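Local coordinates for protein putative dihydrodipicolinate synthase (PDB 2PCQ) that is a putative dihydrodipicolinate synthase, a TIM-barrel protein of that family that carries a bound potassium ion, at residues A[165-178]-A[185-197]. Sequence-based numbering, arbitrary orientation.
Sequences QARLQEFRVYTGHA and LALGAEGGILAAA. With K (potassium ion), chain B.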
loop_
_atom_site.group_PDB
_atom_site.type_symbol
_atom_site.label_atom_id
_atom_site.label_comp_id
_atom_site.label_asym_id
_atom_site.label_seq_id
_atom_site.Cartn_x
_atom_site.Cartn_y
_atom_site.Cartn_z
ATOM N N GLN A 165 -22.531 12.926 -0.044
ATOM C CA GLN A 165 -23.775 13.249 0.640
ATOM C C GLN A 165 -23.760 14.607 1.334
ATOM O O GLN A 165 -24.717 15.374 1.242
ATOM C CB GLN A 165 -24.101 12.161 1.672
ATOM C CG GLN A 165 -25.367 12.434 2.483
ATOM C CD GLN A 165 -25.614 11.381 3.540
ATOM O OE1 GLN A 165 -24.735 11.085 4.349
ATOM N NE2 GLN A 165 -26.817 10.816 3.550
ATOM N N ALA A 166 -22.669 14.902 2.030
ATOM C CA ALA A 166 -22.559 16.155 2.760
ATOM C C ALA A 166 -22.162 17.368 1.918
ATOM O O ALA A 166 -22.570 18.491 2.219
ATOM C CB ALA A 166 -21.577 15.989 3.923
ATOM N N ARG A 167 -21.381 17.153 0.866
ATOM C CA ARG A 167 -20.917 18.282 0.067
ATOM C C ARG A 167 -21.444 18.447 -1.352
ATOM O O ARG A 167 -21.365 19.543 -1.905
ATOM C CB ARG A 167 -19.383 18.276 0.004
ATOM C CG ARG A 167 -18.691 18.601 1.323
ATOM C CD ARG A 167 -17.186 18.777 1.126
ATOM N NE ARG A 167 -16.812 20.106 0.643
ATOM C CZ ARG A 167 -15.583 20.440 0.256
ATOM N NH1 ARG A 167 -14.610 19.539 0.285
ATOM N NH2 ARG A 167 -15.320 21.679 -0.142
ATOM N N LEU A 168 -21.990 17.396 -1.950
ATOM C CA LEU A 168 -22.433 17.514 -3.332
ATOM C C LEU A 168 -23.927 17.413 -3.604
ATOM O O LEU A 168 -24.581 16.459 -3.197
ATOM C CB LEU A 168 -21.694 16.477 -4.190
ATOM C CG LEU A 168 -20.169 16.439 -4.023
ATOM C CD1 LEU A 168 -19.571 15.373 -4.940
ATOM C CD2 LEU A 168 -19.575 17.810 -4.343
ATOM N N GLN A 169 -24.455 18.412 -4.303
ATOM C CA GLN A 169 -25.860 18.438 -4.687
ATOM C C GLN A 169 -25.903 18.222 -6.195
ATOM O O GLN A 169 -24.884 18.376 -6.872
ATOM C CB GLN A 169 -26.491 19.782 -4.329
ATOM C CG GLN A 169 -26.407 20.130 -2.858
ATOM C CD GLN A 169 -27.140 21.411 -2.526
ATOM O OE1 GLN A 169 -28.368 21.483 -2.622
ATOM N NE2 GLN A 169 -26.391 22.436 -2.134
ATOM N N GLU A 170 -27.070 17.874 -6.728
ATOM C CA GLU A 170 -27.183 17.619 -8.161
ATOM C C GLU A 170 -26.114 16.595 -8.544
ATOM O O GLU A 170 -25.484 16.704 -9.599
ATOM C CB GLU A 170 -26.958 18.905 -8.967
ATOM C CG GLU A 170 -28.031 19.970 -8.805
ATOM C CD GLU A 170 -27.776 21.186 -9.683
ATOM O OE1 GLU A 170 -26.751 21.202 -10.400
ATOM O OE2 GLU A 170 -28.600 22.125 -9.656
ATOM N N PHE A 171 -25.901 15.610 -7.674
ATOM C CA PHE A 171 -24.895 14.585 -7.924
ATOM C C PHE A 171 -25.412 13.235 -7.440
ATOM O O PHE A 171 -25.468 12.960 -6.242
ATOM C CB PHE A 171 -23.596 14.951 -7.210
ATOM C CG PHE A 171 -22.388 14.275 -7.775
ATOM C CD1 PHE A 171 -21.700 13.321 -7.035
ATOM C CD2 PHE A 171 -21.928 14.601 -9.047
ATOM C CE1 PHE A 171 -20.567 12.701 -7.554
ATOM C CE2 PHE A 171 -20.797 13.987 -9.577
ATOM C CZ PHE A 171 -20.114 13.035 -8.827
ATOM N N ARG A 172 -25.782 12.397 -8.398
ATOM C CA ARG A 172 -26.350 11.089 -8.121
ATOM C C ARG A 172 -25.302 10.035 -7.816
ATOM O O ARG A 172 -24.462 9.703 -8.650
ATOM C CB ARG A 172 -27.220 10.678 -9.305
ATOM C CG ARG A 172 -28.321 11.705 -9.588
ATOM C CD ARG A 172 -28.965 11.474 -10.934
ATOM N NE ARG A 172 -29.541 10.141 -11.024
ATOM C CZ ARG A 172 -29.967 9.593 -12.155
ATOM N NH1 ARG A 172 -29.876 10.273 -13.291
ATOM N NH2 ARG A 172 -30.492 8.375 -12.150
ATOM N N VAL A 173 -25.375 9.501 -6.605
ATOM C CA VAL A 173 -24.419 8.509 -6.149
ATOM C C VAL A 173 -24.922 7.079 -6.202
ATOM O O VAL A 173 -25.961 6.751 -5.629
ATOM C CB VAL A 173 -23.977 8.802 -4.701
ATOM C CG1 VAL A 173 -22.998 7.739 -4.227
ATOM C CG2 VAL A 173 -23.351 10.198 -4.622
ATOM N N TYR A 174 -24.162 6.234 -6.889
ATOM C CA TYR A 174 -24.475 4.816 -7.001
ATOM C C TYR A 174 -23.312 4.029 -6.424
ATOM O O TYR A 174 -22.155 4.306 -6.733
ATOM C CB TYR A 174 -24.695 4.430 -8.464
ATOM C CG TYR A 174 -26.138 4.559 -8.879
ATOM C CD1 TYR A 174 -27.035 3.518 -8.654
ATOM C CD2 TYR A 174 -26.631 5.754 -9.400
ATOM C CE1 TYR A 174 -28.386 3.661 -8.924
ATOM C CE2 TYR A 174 -27.990 5.910 -9.675
ATOM C CZ TYR A 174 -28.861 4.857 -9.429
ATOM O OH TYR A 174 -30.212 4.996 -9.653
ATOM N N THR A 175 -23.604 3.068 -5.560
ATOM C CA THR A 175 -22.528 2.269 -5.004
ATOM C C THR A 175 -22.447 0.973 -5.791
ATOM O O THR A 175 -23.467 0.447 -6.242
ATOM C CB THR A 175 -22.758 1.942 -3.513
ATOM O OG1 THR A 175 -21.668 1.147 -3.036
ATOM C CG2 THR A 175 -24.057 1.170 -3.321
ATOM N N GLY A 176 -21.229 0.477 -5.979
ATOM C CA GLY A 176 -21.049 -0.769 -6.700
ATOM C C GLY A 176 -20.576 -1.845 -5.743
ATOM O O GLY A 176 -20.177 -2.929 -6.167
ATOM N N HIS A 177 -20.634 -1.542 -4.446
ATOM C CA HIS A 177 -20.184 -2.465 -3.400
ATOM C C HIS A 177 -21.357 -3.103 -2.642
ATOM O O HIS A 177 -21.976 -2.471 -1.786
ATOM C CB HIS A 177 -19.280 -1.717 -2.415
ATOM C CG HIS A 177 -18.523 -2.614 -1.489
ATOM N ND1 HIS A 177 -17.520 -3.456 -1.922
ATOM C CD2 HIS A 177 -18.615 -2.798 -0.152
ATOM C CE1 HIS A 177 -17.026 -4.117 -0.891
ATOM N NE2 HIS A 177 -17.674 -3.736 0.196
ATOM N N ALA A 178 -21.633 -4.367 -2.939
ATOM C CA ALA A 178 -22.746 -5.081 -2.322
ATOM C C ALA A 178 -22.694 -5.322 -0.811
ATOM O O ALA A 178 -23.698 -5.133 -0.123
ATOM C CB ALA A 178 -22.962 -6.414 -3.043
ATOM N N LEU A 185 -26.673 3.283 1.473
ATOM C CA LEU A 185 -28.009 3.868 1.392
ATOM C C LEU A 185 -28.219 4.856 2.534
ATOM O O LEU A 185 -28.763 5.942 2.340
ATOM C CB LEU A 185 -29.079 2.771 1.449
ATOM C CG LEU A 185 -29.113 1.801 0.261
ATOM C CD1 LEU A 185 -30.242 0.794 0.459
ATOM C CD2 LEU A 185 -29.314 2.577 -1.041
ATOM N N ALA A 186 -27.778 4.474 3.728
ATOM C CA ALA A 186 -27.912 5.338 4.890
ATOM C C ALA A 186 -27.137 6.621 4.629
ATOM O O ALA A 186 -27.527 7.698 5.084
ATOM C CB ALA A 186 -27.366 4.642 6.127
ATOM N N LEU A 187 -26.038 6.493 3.889
ATOM C CA LEU A 187 -25.199 7.637 3.572
ATOM C C LEU A 187 -25.558 8.344 2.259
ATOM O O LEU A 187 -24.712 8.993 1.635
ATOM C CB LEU A 187 -23.718 7.219 3.595
ATOM C CG LEU A 187 -23.198 6.884 5.005
ATOM C CD1 LEU A 187 -21.810 6.277 4.932
ATOM C CD2 LEU A 187 -23.190 8.158 5.863
ATOM N N GLY A 188 -26.813 8.201 1.835
ATOM C CA GLY A 188 -27.281 8.905 0.651
ATOM C C GLY A 188 -27.229 8.344 -0.758
ATOM O O GLY A 188 -27.681 9.016 -1.685
ATOM N N ALA A 189 -26.696 7.144 -0.953
ATOM C CA ALA A 189 -26.635 6.586 -2.302
ATOM C C ALA A 189 -28.039 6.462 -2.891
ATOM O O ALA A 189 -28.986 6.092 -2.193
ATOM C CB ALA A 189 -25.955 5.221 -2.280
ATOM N N GLU A 190 -28.165 6.780 -4.175
ATOM C CA GLU A 190 -29.447 6.697 -4.866
ATOM C C GLU A 190 -29.808 5.234 -5.094
ATOM O O GLU A 190 -30.982 4.868 -5.153
ATOM C CB GLU A 190 -29.373 7.427 -6.211
ATOM C CG GLU A 190 -30.660 7.363 -7.033
ATOM C CD GLU A 190 -30.524 8.048 -8.382
ATOM O OE1 GLU A 190 -30.190 9.248 -8.412
ATOM O OE2 GLU A 190 -30.752 7.386 -9.414
ATOM N N GLY A 191 -28.790 4.395 -5.222
ATOM C CA GLY A 191 -29.041 2.985 -5.435
ATOM C C GLY A 191 -27.758 2.208 -5.612
ATOM O O GLY A 191 -26.686 2.658 -5.202
ATOM N N GLY A 192 -27.867 1.039 -6.233
ATOM C CA GLY A 192 -26.694 0.221 -6.443
ATOM C C GLY A 192 -26.619 -0.446 -7.801
ATOM O O GLY A 192 -27.627 -0.887 -8.361
ATOM N N ILE A 193 -25.408 -0.481 -8.342
ATOM C CA ILE A 193 -25.131 -1.132 -9.615
ATOM C C ILE A 193 -24.230 -2.250 -9.112
ATOM O O ILE A 193 -23.020 -2.083 -8.958
ATOM C CB ILE A 193 -24.399 -0.183 -10.581
ATOM C CG1 ILE A 193 -25.311 1.010 -10.897
ATOM C CG2 ILE A 193 -24.022 -0.925 -11.863
ATOM C CD1 ILE A 193 -24.723 2.025 -11.865
ATOM N N LEU A 194 -24.858 -3.388 -8.827
ATOM C CA LEU A 194 -24.179 -4.521 -8.222
ATOM C C LEU A 194 -24.126 -5.805 -9.026
ATOM O O LEU A 194 -25.133 -6.247 -9.575
ATOM C CB LEU A 194 -24.860 -4.820 -6.887
ATOM C CG LEU A 194 -25.179 -3.611 -6.003
ATOM C CD1 LEU A 194 -26.179 -3.997 -4.916
ATOM C CD2 LEU A 194 -23.890 -3.094 -5.384
ATOM N N ALA A 195 -22.948 -6.417 -9.057
ATOM C CA ALA A 195 -22.756 -7.680 -9.751
ATOM C C ALA A 195 -23.712 -8.710 -9.150
ATOM O O ALA A 195 -24.226 -9.575 -9.853
ATOM C CB ALA A 195 -21.309 -8.151 -9.595
ATOM N N ALA A 196 -23.948 -8.606 -7.846
ATOM C CA ALA A 196 -24.835 -9.534 -7.152
ATOM C C ALA A 196 -26.280 -9.394 -7.627
ATOM O O ALA A 196 -27.092 -10.297 -7.428
ATOM C CB ALA A 196 -24.752 -9.314 -5.644
ATOM N N ALA A 197 -26.598 -8.265 -8.256
ATOM C CA ALA A 197 -27.944 -8.036 -8.765
ATOM C C ALA A 197 -28.190 -8.872 -10.020
ATOM O O ALA A 197 -29.312 -8.923 -10.526
ATOM C CB ALA A 197 -28.164 -6.557 -9.062
HETATM K K K B . -23.996 17.663 -12.225
HETATM O O HOH W 1 -24.769 20.679 -12.538
HETATM O O HOH W 2 -27.062 10.321 -4.173
HETATM O O HOH W 3 -20.620 -5.326 -7.554
HETATM O O HOH W 4 -26.680 16.752 -13.525
#
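Arg172 takes the carboxylate of Glu190 side-on, NE to OE1 at 2.8 Å and NH2 to OE2 at 2.9 Å, each oxygen offering its syn lone pair. The guanidinium and carboxylate planes are only 10° apart, so the salt bridge is nearly flat. The extended Glu190 chain, CG anti to its N (chi1 178°), also carries OE2 to Tyr174 OH, a very short hydrogen bond of 2.5 Å near the plane of the ring, a plane turned 74° from that of the carboxylate. OE2 is thus held twice, and Met1 N, hydrogen-bonded to the same hydroxyl, would add to the polarisation of this cluster. Gly191 N sits over one face of the Tyr174 ring, toward its rim; Gly191 has no side chain, and Tyr174 CE1 comes to 3.6 Å from its CA. Beyond it, Ile193 CG1 packs against Tyr174 CD1, the two side chains crossing at about a right angle. Arg172 and Tyr174 lie on strand 172-175, Gly191 and Ile193 on strand 191-193, the seventh and eighth of the TIM barrel, joined through helix 181-186 as a right-handed beta-alpha-beta unit. Parallel bonding runs from Glu190 N to Val173 O, from Thr175 N to Gly191 O (3.1 Å) and from Ile193 N to Thr175 O (3.0 Å). Past the strand ends, Leu194 CD2 reaches Ala178 N at 3.6 Å, while Tyr204 of helix 201-212 touches both residues. Thr175 OG1 accepts from His177 N in an ST turn. Near the other ends, Gln165 lays its amide against the Leu187-Gly188 peptide, where Gly188 closes helix 181-186 as the C-prime residue of a Schellman motif. One water bridges Val173 N and Gly188 O; another links Gly176 O to Ala195 N. Glu170 O joins Ala143, His145 and Val148 around the potassium ion.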